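Type IV secretion system protein VirB11 (PDB 2GZA) hydrolyses ATP as the hexameric ATPase of the VirB type IV secretion system, a virulence apparatus of Brucella suis. Local coordinates at residues F50-A54 / S55-Y59; A94-P97 / M98-I102; F151-E154 / L155-L158. All coordinates share one frame; numbering follows the deposited sequence.

Contact 1. Residues F50-A54 / S55-Y59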
loop_
_atom_site.group_PDB
_atom_site.type_symbol
_atom_site.label_atom_id
_atom_site.label_comp_id
_atom_site.label_asym_id
_atom_site.label_seq_id
_atom_site.Cartn_x
_atom_site.Cartn_y
_atom_site.Cartn_z
ATOM N N PHE C 50 -41.530 26.311 -11.542
ATOM C CA PHE C 50 -40.686 26.491 -12.706
ATOM C C PHE C 50 -40.681 25.200 -13.507
ATOM O O PHE C 50 -40.451 24.125 -12.952
ATOM C CB PHE C 50 -39.264 26.891 -12.302
ATOM C CG PHE C 50 -39.090 28.356 -12.063
ATOM C CD1 PHE C 50 -39.320 28.906 -10.807
ATOM C CD2 PHE C 50 -38.699 29.195 -13.092
ATOM C CE1 PHE C 50 -39.157 30.263 -10.587
ATOM C CE2 PHE C 50 -38.536 30.557 -12.875
ATOM C CZ PHE C 50 -38.763 31.089 -11.617
ATOM N N CYS C 51 -40.958 25.300 -14.801
ATOM C CA CYS C 51 -40.940 24.119 -15.658
ATOM C C CYS C 51 -40.003 24.253 -16.852
ATOM O O CYS C 51 -39.830 25.336 -17.407
ATOM C CB CYS C 51 -42.356 23.711 -16.084
ATOM S SG CYS C 51 -43.169 24.846 -17.204
ATOM N N GLU C 52 -39.376 23.140 -17.210
ATOM C CA GLU C 52 -38.459 23.082 -18.336
ATOM C C GLU C 52 -39.223 22.690 -19.596
ATOM O O GLU C 52 -39.733 21.568 -19.698
ATOM C CB GLU C 52 -37.332 22.082 -18.055
ATOM C CG GLU C 52 -36.484 21.735 -19.272
ATOM C CD GLU C 52 -35.220 20.974 -18.919
ATOM O OE1 GLU C 52 -34.450 21.456 -18.061
ATOM O OE2 GLU C 52 -34.984 19.900 -19.516
ATOM N N ARG C 53 -39.327 23.635 -20.529
ATOM C CA ARG C 53 -39.992 23.414 -21.811
ATOM C C ARG C 53 -39.014 22.847 -22.808
ATOM O O ARG C 53 -38.931 21.720 -22.881
ATOM C CB ARG C 53 -40.710 24.659 -22.342
ATOM C CG ARG C 53 -41.387 24.485 -23.730
ATOM C CD ARG C 53 -42.816 23.986 -23.642
ATOM N NE ARG C 53 -43.568 24.790 -22.686
ATOM C CZ ARG C 53 -44.833 24.582 -22.340
ATOM N NH1 ARG C 53 -45.542 23.596 -22.882
ATOM N NH2 ARG C 53 -45.390 25.380 -21.446
ATOM N N ALA C 54 -38.255 23.568 -23.586
ATOM C CA ALA C 54 -37.344 22.892 -24.499
ATOM C C ALA C 54 -35.959 23.270 -24.029
ATOM O O ALA C 54 -35.267 24.039 -24.692
ATOM C CB ALA C 54 -37.606 23.340 -25.941
ATOM N N SER C 55 -35.593 22.760 -22.851
ATOM C CA SER C 55 -34.343 23.104 -22.170
ATOM C C SER C 55 -34.338 24.573 -21.704
ATOM O O SER C 55 -33.289 25.155 -21.412
ATOM C CB SER C 55 -33.154 22.747 -23.065
ATOM O OG SER C 55 -33.348 21.460 -23.656
ATOM N N ALA C 56 -35.533 25.147 -21.620
ATOM C CA ALA C 56 -35.718 26.519 -21.162
ATOM C C ALA C 56 -36.729 26.565 -20.027
ATOM O O ALA C 56 -37.752 25.875 -20.067
ATOM C CB ALA C 56 -36.171 27.399 -22.312
ATOM N N TRP C 57 -36.442 27.378 -19.017
ATOM C CA TRP C 57 -37.308 27.444 -17.855
ATOM C C TRP C 57 -38.398 28.484 -18.003
ATOM O O TRP C 57 -38.183 29.540 -18.589
ATOM C CB TRP C 57 -36.500 27.662 -16.584
ATOM C CG TRP C 57 -35.715 26.457 -16.219
ATOM C CD1 TRP C 57 -34.423 26.203 -16.538
ATOM C CD2 TRP C 57 -36.180 25.320 -15.485
ATOM N NE1 TRP C 57 -34.042 24.987 -16.043
ATOM C CE2 TRP C 57 -35.098 24.422 -15.388
ATOM C CE3 TRP C 57 -37.403 24.976 -14.893
ATOM C CZ2 TRP C 57 -35.199 23.195 -14.731
ATOM C CZ3 TRP C 57 -37.502 23.760 -14.231
ATOM C CH2 TRP C 57 -36.401 22.884 -14.158
ATOM N N GLU C 58 -39.572 28.155 -17.477
ATOM C CA GLU C 58 -40.737 29.030 -17.521
ATOM C C GLU C 58 -41.290 29.204 -16.119
ATOM O O GLU C 58 -41.380 28.238 -15.365
ATOM C CB GLU C 58 -41.825 28.444 -18.428
ATOM C CG GLU C 58 -41.347 27.974 -19.793
ATOM C CD GLU C 58 -42.480 27.808 -20.784
ATOM O OE1 GLU C 58 -42.938 28.825 -21.346
ATOM O OE2 GLU C 58 -42.908 26.664 -21.012
ATOM N N TYR C 59 -41.660 30.434 -15.782
ATOM C CA TYR C 59 -42.226 30.752 -14.476
ATOM C C TYR C 59 -43.758 30.741 -14.520
ATOM O O TYR C 59 -44.354 31.249 -15.460
ATOM C CB TYR C 59 -41.684 32.112 -14.001
ATOM C CG TYR C 59 -42.383 32.697 -12.797
ATOM C CD1 TYR C 59 -42.006 32.334 -11.508
ATOM C CD2 TYR C 59 -43.419 33.618 -12.948
ATOM C CE1 TYR C 59 -42.640 32.868 -10.396
ATOM C CE2 TYR C 59 -44.063 34.153 -11.843
ATOM C CZ TYR C 59 -43.668 33.771 -10.569
ATOM O OH TYR C 59 -44.293 34.294 -9.465
#
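Cys51 and Glu58 face each other as the hydrogen-bonded pair of a beta hairpin formed by strands 48-52 and 57-61 at one edge of the six-stranded antiparallel sheet, where 57-61 is outermost within the chain. Their backbones exchange two bonds, Glu58 N to Cys51 O (2.8 Å) and Cys51 N to Glu58 O (3.0 Å). Nearer the turn, Arg53 N donates to Ala56 O. Three CA-H...O contacts, from Phe50, Glu52 and Trp57, fill in between these bonds.

Aromatic contacts occupy the face that carries Phe50, Glu52, Trp57 and Tyr59. Glu52 CB sits over the indole, 4.0 Å from the centroid of the six-membered ring of Trp57, in a CH-pi contact. At the indole edge, Trp57 CZ3 comes to 3.2 Å from Phe50 O. The Phe50 and Tyr59 rings meet obliquely, planes at 59°, with Phe50 CZ against Tyr59 CD1. Trp57 also reaches Glu40 and Cys42 of strand 40-43, beyond strand 48-52.

Glu58, on the face of Cys51, meets Arg53 from the turn. Bends at chi2 and chi3 turn the guanidinium back to Glu58, whose carboxylate plane stands 74° from it. Two of its nitrogens meet one oxygen side-on: Glu58 OE2 receives Arg53 NE at 2.6 Å and Arg53 NH2 at 2.8 Å.

Contact 2. Residues A94-P97 / M98-I102. With SO4 (sulfate ion), chain D.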
loop_
_atom_site.group_PDB
_atom_site.type_symbol
_atom_site.label_atom_id
_atom_site.label_comp_id
_atom_site.label_asym_id
_atom_site.label_seq_id
_atom_site.Cartn_x
_atom_site.Cartn_y
_atom_site.Cartn_z
ATOM N N ALA C 94 -37.528 9.764 -4.493
ATOM C CA ALA C 94 -38.612 8.813 -4.724
ATOM C C ALA C 94 -38.982 8.680 -6.194
ATOM O O ALA C 94 -38.686 9.553 -7.010
ATOM C CB ALA C 94 -39.839 9.192 -3.909
ATOM N N ILE C 95 -39.624 7.562 -6.515
ATOM C CA ILE C 95 -40.177 7.319 -7.836
ATOM C C ILE C 95 -41.692 7.268 -7.695
ATOM O O ILE C 95 -42.231 6.398 -7.010
ATOM C CB ILE C 95 -39.634 6.021 -8.446
ATOM C CG1 ILE C 95 -38.179 6.234 -8.867
ATOM C CG2 ILE C 95 -40.500 5.581 -9.632
ATOM C CD1 ILE C 95 -37.389 4.950 -9.124
ATOM N N LEU C 96 -42.373 8.231 -8.314
ATOM C CA LEU C 96 -43.824 8.367 -8.189
ATOM C C LEU C 96 -44.599 7.337 -9.038
ATOM O O LEU C 96 -44.029 6.707 -9.933
ATOM C CB LEU C 96 -44.255 9.797 -8.547
ATOM C CG LEU C 96 -43.887 10.976 -7.633
ATOM C CD1 LEU C 96 -44.244 12.306 -8.279
ATOM C CD2 LEU C 96 -44.526 10.881 -6.259
ATOM N N PRO C 97 -45.905 7.166 -8.752
ATOM C CA PRO C 97 -46.784 6.164 -9.388
ATOM C C PRO C 97 -46.760 6.141 -10.911
ATOM O O PRO C 97 -46.821 5.061 -11.500
ATOM C CB PRO C 97 -48.187 6.584 -8.915
ATOM C CG PRO C 97 -47.967 7.311 -7.645
ATOM C CD PRO C 97 -46.632 7.982 -7.756
ATOM N N MET C 98 -46.691 7.317 -11.530
ATOM C CA MET C 98 -46.656 7.419 -12.990
ATOM C C MET C 98 -45.229 7.368 -13.553
ATOM O O MET C 98 -45.039 7.546 -14.759
ATOM C CB MET C 98 -47.411 8.668 -13.489
ATOM C CG MET C 98 -48.849 8.902 -12.941
ATOM S SD MET C 98 -50.205 7.782 -13.468
ATOM C CE MET C 98 -50.485 8.232 -15.176
ATOM N N GLY C 99 -44.243 7.132 -12.684
ATOM C CA GLY C 99 -42.858 6.913 -13.109
ATOM C C GLY C 99 -41.925 8.083 -12.910
ATOM O O GLY C 99 -40.716 7.955 -13.124
ATOM N N GLU C 100 -42.486 9.220 -12.497
ATOM C CA GLU C 100 -41.716 10.448 -12.286
ATOM C C GLU C 100 -40.703 10.284 -11.154
ATOM O O GLU C 100 -41.041 9.720 -10.120
ATOM C CB GLU C 100 -42.653 11.619 -11.929
ATOM C CG GLU C 100 -43.793 11.911 -12.918
ATOM C CD GLU C 100 -45.180 11.491 -12.415
ATOM O OE1 GLU C 100 -46.183 11.947 -13.005
ATOM O OE2 GLU C 100 -45.288 10.718 -11.439
ATOM N N ARG C 101 -39.471 10.761 -11.349
ATOM C CA ARG C 101 -38.517 10.848 -10.244
ATOM C C ARG C 101 -38.723 12.176 -9.532
ATOM O O ARG C 101 -38.860 13.216 -10.172
ATOM C CB ARG C 101 -37.074 10.688 -10.714
ATOM C CG ARG C 101 -36.647 9.229 -10.882
ATOM C CD ARG C 101 -35.240 9.098 -11.462
ATOM N NE ARG C 101 -35.090 9.880 -12.689
ATOM C CZ ARG C 101 -34.101 9.747 -13.567
ATOM N NH1 ARG C 101 -33.147 8.843 -13.385
ATOM N NH2 ARG C 101 -34.075 10.524 -14.642
ATOM N N ILE C 102 -38.774 12.126 -8.208
ATOM C CA ILE C 102 -39.017 13.314 -7.413
ATOM C C ILE C 102 -37.963 13.478 -6.316
ATOM O O ILE C 102 -37.696 12.557 -5.544
ATOM C CB ILE C 102 -40.474 13.341 -6.848
ATOM C CG1 ILE C 102 -40.755 14.651 -6.107
ATOM C CG2 ILE C 102 -40.753 12.123 -5.974
ATOM C CD1 ILE C 102 -42.224 14.899 -5.809
HETATM S S SO4 D . -30.112 10.243 -16.211
HETATM O O1 SO4 D . -31.210 11.040 -15.686
HETATM O O2 SO4 D . -28.870 10.987 -16.096
HETATM O O3 SO4 D . -30.015 9.033 -15.408
HETATM O O4 SO4 D . -30.338 9.874 -17.612
#
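Leu96 and Glu100 cross at an oblique angle where the chain turns back on itself. The Glu100 chain is bent at chi2 (107°), and this bend brings its carboxylate back over the leucine, with Glu100 OE2 3.2 Å from Leu96 CB. Leu96 CD1 meets the same oxygen and also Glu100 CB, so one leucine branch lies against both the root and the end of the glutamate. The backbones of the pair are joined as well: Leu96 N donates to Glu100 O at 2.7 Å, with an N-H...O angle of 167°.

Leu96 also crosses Ile102. With Ile102 CG1 anti to its backbone N (chi1 -175°), the CG2 methyl is left between the backbone N and the carbonyl carbon, and there it touches both Leu96 CG and Ala94 CB, each at 3.7 Å. Val22 and Leu26 of helix 13-26 and Thr77 of helix 67-81 pack on Leu96, while Val117 and Ile119 of strand 116-120 adjoin Ile102.

The arrangement is a beta hairpin of strands 91-95 and 101-105, closed by a type I turn from Leu96 to Gly99 with a G1 beta bulge at Gly99. Gly99 N donates to Leu96 O at 2.8 Å from well above the carbonyl plane. Gly99 itself has a positive phi, at which a CB would press on the preceding carbonyl oxygen. Ala94 and Ile102 form the hydrogen-bonded pair next along.

On the reverse face, Ile95 and Arg101 run side by side in the same direction, Ile95 CG1 at 3.9 Å from Arg101 CG. Beyond the isoleucine the arginine reaches out to a sulfate ion, meeting it at the guanidinium edge through Arg101 NH2 to SO4 O1 (3.1 Å). Backbone amides of Ser186, Gly187 and Lys188 of the second subunit, in its predicted ATP-binding loop, hold the same ion.

Contact 3. Residues F151-E154 / L155-L158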
loop_
_atom_site.group_PDB
_atom_site.type_symbol
_atom_site.label_atom_id
_atom_site.label_comp_id
_atom_site.label_asym_id
_atom_site.label_seq_id
_atom_site.Cartn_x
_atom_site.Cartn_y
_atom_site.Cartn_z
ATOM N N PHE C 151 -12.483 28.037 -28.906
ATOM C CA PHE C 151 -12.518 29.459 -28.638
ATOM C C PHE C 151 -12.621 29.609 -27.110
ATOM O O PHE C 151 -13.543 30.190 -26.517
ATOM C CB PHE C 151 -13.660 30.149 -29.369
ATOM N N GLU C 152 -11.595 28.955 -26.582
ATOM C CA GLU C 152 -11.008 29.027 -25.285
ATOM C C GLU C 152 -9.833 29.926 -25.645
ATOM O O GLU C 152 -9.195 30.525 -24.786
ATOM C CB GLU C 152 -10.463 27.669 -24.800
ATOM C CG GLU C 152 -11.507 26.641 -24.379
ATOM C CD GLU C 152 -10.898 25.268 -24.098
ATOM O OE1 GLU C 152 -10.347 24.656 -25.035
ATOM O OE2 GLU C 152 -10.977 24.796 -22.942
ATOM N N GLN C 153 -9.564 30.009 -26.947
ATOM C CA GLN C 153 -8.560 30.905 -27.505
ATOM C C GLN C 153 -8.992 32.358 -27.327
ATOM O O GLN C 153 -8.144 33.242 -27.211
ATOM C CB GLN C 153 -8.312 30.615 -28.991
ATOM C CG GLN C 153 -7.772 29.216 -29.315
ATOM C CD GLN C 153 -6.278 29.053 -29.066
ATOM O OE1 GLN C 153 -5.632 29.920 -28.470
ATOM N NE2 GLN C 153 -5.641 27.962 -29.490
ATOM N N GLU C 154 -10.305 32.602 -27.316
ATOM C CA GLU C 154 -10.836 33.923 -26.974
ATOM C C GLU C 154 -10.497 34.276 -25.527
ATOM O O GLU C 154 -10.013 35.371 -25.247
ATOM C CB GLU C 154 -12.341 34.000 -27.201
ATOM C CG GLU C 154 -12.934 35.328 -26.767
ATOM C CD GLU C 154 -14.437 35.366 -26.857
ATOM O OE1 GLU C 154 -15.035 34.423 -27.420
ATOM O OE2 GLU C 154 -15.021 36.350 -26.367
ATOM N N LEU C 155 -10.752 33.339 -24.618
ATOM C CA LEU C 155 -10.399 33.501 -23.213
ATOM C C LEU C 155 -8.900 33.676 -23.011
ATOM O O LEU C 155 -8.464 34.540 -22.248
ATOM C CB LEU C 155 -10.891 32.311 -22.401
ATOM C CG LEU C 155 -12.326 32.404 -21.915
ATOM C CD1 LEU C 155 -12.786 31.075 -21.357
ATOM C CD2 LEU C 155 -12.456 33.518 -20.890
ATOM N N LEU C 156 -8.124 32.855 -23.707
ATOM C CA LEU C 156 -6.675 32.875 -23.601
ATOM C C LEU C 156 -6.089 34.190 -24.098
ATOM O O LEU C 156 -5.113 34.681 -23.537
ATOM C CB LEU C 156 -6.075 31.684 -24.348
ATOM C CG LEU C 156 -4.713 31.104 -23.945
ATOM C CD1 LEU C 156 -4.503 31.042 -22.430
ATOM C CD2 LEU C 156 -4.558 29.719 -24.551
ATOM N N ALA C 157 -6.696 34.763 -25.135
ATOM C CA ALA C 157 -6.279 36.071 -25.648
ATOM C C ALA C 157 -6.575 37.199 -24.659
ATOM O O ALA C 157 -5.735 38.078 -24.458
ATOM C CB ALA C 157 -6.925 36.355 -27.007
ATOM N N LEU C 158 -7.761 37.167 -24.051
ATOM C CA LEU C 158 -8.156 38.158 -23.045
ATOM C C LEU C 158 -7.217 38.156 -21.843
ATOM O O LEU C 158 -6.846 39.221 -21.340
ATOM C CB LEU C 158 -9.600 37.940 -22.589
ATOM C CG LEU C 158 -10.712 38.466 -23.500
ATOM C CD1 LEU C 158 -12.049 37.853 -23.118
ATOM C CD2 LEU C 158 -10.785 39.986 -23.466
#
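Glu152 O accepts from Leu156 N at 2.8 Å, the first of three successive i to i+4 bonds between the segments, in the early part of helix 153-160. Gln153 O takes Ala157 N at 3.0 Å, with the donor well above the carbonyl plane, and Glu154 O takes Leu158 N at 3.1 Å. Every donor is four residues beyond its acceptor, as in an alpha helix.

Between the two segments the side chains meet backbone more than one another. Leu155 CB and Leu156 CB both pack on Glu152 O, at 3.4 Å each, and Ala157 CB lies 3.3 Å from Gln153 O. Leu158 settles by the next carbonyl, its CG 3.6 Å from Glu154 O. Gln153 and Leu156 run alongside each other in one direction; a bend at chi2 (-79°) brings the glutamine amide round, so that Gln153 OE1 approaches Leu156 CD2 loosely at 4.1 Å.

Leu155 is the buried member, packed on Phe167 of helix 164-173 and on Tyr345 of strand 339-345. Glu154, with CG anti to the backbone N and the chain extended, forms a salt bridge with Arg170 of helix 164-173. The chemistry is therefore divided: main-chain bonds alone make the polar links between the two segments, whereas Leu155, Leu158 and the Glu154 carboxylate join the turn to helix 164-173, and Leu155 also to strand 339-345.

Contacts 1 and 2 are both partly buried hairpins of the same antiparallel sheet, and each includes one of its outermost strands; their centres lie about 19 Å apart, and their nearest atoms about 11 Å. Contact 3 is a surface helical turn on the opposite side of the chain's centre from contact 2, about 44 Å away between centres. Chemistry follows place. Contact 1 combines an aromatic face with a salt bridge between its own two segments, whereas contact 2 has an aliphatic cluster under helices and turns its arginine toward a sulfate held by the second subunit. In contact 3 Glu154 pairs with another helix, and the hydrogen bonds between its two segments are all main-chain.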